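Viral macrophage inflammatory protein-II (PDB 2FHT) binds a wide range of chemokine receptors, CXCR4 among them, and so blocks infection by several strains of HIV-1. Local coordinates at residues A[60-63]-A[64-67]. Residues are numbered along the deposited sequence; the frame is centred on the assembly and turned at random.
Sequences KKLM and QQLP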
loop_
_atom_site.group_PDB
_atom_site.type_symbol
_atom_site.label_atom_id
_atom_site.label_comp_id
_atom_site.label_asym_id
_atom_site.label_seq_id
_atom_site.Cartn_x
_atom_site.Cartn_y
_atom_site.Cartn_z
ATOM N N LYS A 60 -5.842 4.415 6.601
ATOM C CA LYS A 60 -6.279 5.697 6.059
ATOM C C LYS A 60 -5.533 6.819 6.763
ATOM O O LYS A 60 -5.276 7.869 6.187
ATOM C CB LYS A 60 -7.795 5.835 6.203
ATOM C CG LYS A 60 -8.521 4.732 5.452
ATOM C CD LYS A 60 -9.957 5.069 5.138
ATOM C CE LYS A 60 -10.859 4.695 6.267
ATOM N NZ LYS A 60 -12.259 4.864 5.839
ATOM N N LYS A 61 -5.117 6.523 7.990
ATOM C CA LYS A 61 -4.351 7.420 8.842
ATOM C C LYS A 61 -2.952 7.508 8.254
ATOM O O LYS A 61 -2.381 8.589 8.109
ATOM C CB LYS A 61 -4.257 6.816 10.249
ATOM C CG LYS A 61 -4.620 7.751 11.378
ATOM C CD LYS A 61 -4.677 6.969 12.677
ATOM C CE LYS A 61 -5.706 5.843 12.607
ATOM N NZ LYS A 61 -5.689 4.966 13.815
ATOM N N LEU A 62 -2.374 6.358 7.948
ATOM C CA LEU A 62 -1.042 6.355 7.358
ATOM C C LEU A 62 -1.080 7.027 5.986
ATOM O O LEU A 62 -0.110 7.645 5.570
ATOM C CB LEU A 62 -0.515 4.921 7.221
ATOM C CG LEU A 62 -0.008 4.252 8.511
ATOM C CD1 LEU A 62 0.268 2.779 8.276
ATOM C CD2 LEU A 62 1.245 4.987 8.996
ATOM N N MET A 63 -2.181 6.843 5.264
ATOM C CA MET A 63 -2.335 7.438 3.952
ATOM C C MET A 63 -2.321 8.958 4.080
ATOM O O MET A 63 -1.797 9.651 3.205
ATOM C CB MET A 63 -3.623 6.946 3.297
ATOM C CG MET A 63 -3.550 5.505 2.837
ATOM S SD MET A 63 -5.176 4.793 2.470
ATOM C CE MET A 63 -5.636 5.618 0.985
ATOM N N GLN A 64 -2.876 9.460 5.185
ATOM C CA GLN A 64 -2.910 10.893 5.465
ATOM C C GLN A 64 -1.506 11.372 5.774
ATOM O O GLN A 64 -1.011 12.306 5.156
ATOM C CB GLN A 64 -3.734 11.199 6.710
ATOM C CG GLN A 64 -5.229 11.183 6.584
ATOM C CD GLN A 64 -5.897 11.764 7.833
ATOM O OE1 GLN A 64 -7.035 12.207 7.781
ATOM N NE2 GLN A 64 -5.163 11.820 8.940
ATOM N N GLN A 65 -0.881 10.767 6.779
ATOM C CA GLN A 65 0.458 11.194 7.178
ATOM C C GLN A 65 1.638 10.930 6.265
ATOM O O GLN A 65 2.637 11.644 6.335
ATOM C CB GLN A 65 0.778 10.730 8.594
ATOM C CG GLN A 65 0.337 9.346 8.924
ATOM C CD GLN A 65 0.426 9.074 10.417
ATOM O OE1 GLN A 65 1.274 8.305 10.868
ATOM N NE2 GLN A 65 -0.450 9.722 11.192
ATOM N N LEU A 66 1.550 9.897 5.425
ATOM C CA LEU A 66 2.649 9.581 4.530
ATOM C C LEU A 66 2.413 10.156 3.142
ATOM O O LEU A 66 1.268 10.380 2.751
ATOM C CB LEU A 66 2.810 8.061 4.402
ATOM C CG LEU A 66 3.286 7.238 5.605
ATOM C CD1 LEU A 66 3.175 5.775 5.244
ATOM C CD2 LEU A 66 4.716 7.581 5.988
ATOM N N PRO A 67 3.500 10.432 2.388
ATOM C CA PRO A 67 3.344 10.971 1.027
ATOM C C PRO A 67 3.160 9.801 0.036
ATOM O O PRO A 67 3.598 8.675 0.310
ATOM C CB PRO A 67 4.681 11.665 0.788
ATOM C CG PRO A 67 5.622 10.757 1.484
ATOM C CD PRO A 67 4.918 10.457 2.791
#
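Gln-64, Gln-65 and Leu-66 bond back to the carbonyls of Lys-60, Lys-61 and Leu-62 in the last turn of helix 57-65. The bond from Gln-65 N to Lys-61 O is nearly straight, 174° at the hydrogen and 3.0 Å long. Leu-66 N still closes the turn on Leu-62 O at 2.8 Å; Leu-66 is the first residue whose own backbone angles leave the helix. Gln-64 N lies 3.0 Å from Lys-60 O and approaches from above the carbonyl plane, 36° out of it. The same N-H also makes a weak bond to Lys-61 O, which therefore takes two N-H groups.

The stem of Gln-64 leans back along the helix: CG, set beside the backbone N (chi1 -78°), lies 3.3 Å from Lys-60 O, and the rest of the chain runs on extended. Gln-65 CG presses on Lys-61 O at 2.9 Å, a tight approach, and lies 3.6 Å from Leu-62 CA.

Leu-62 and Leu-66 are one turn apart and both buried. Their contact is loose: Leu-62 CB to Leu-66 CD1 is 4.3 Å. Leu-66 CB also lies 3.2 Å from Leu-62 O, the acceptor of its own N-H.

This is the C-terminal helix of the chemokine fold, which packs across a three-stranded antiparallel sheet. Leu-62 and Leu-66 both touch Leu-25 on strand 25-30 and Phe-42 on strand 39-44, while Met-63 meets Val-40. Beyond the helix, Pro-67 joins Trp-28 of strand 25-30 through a backbone hydrogen bond.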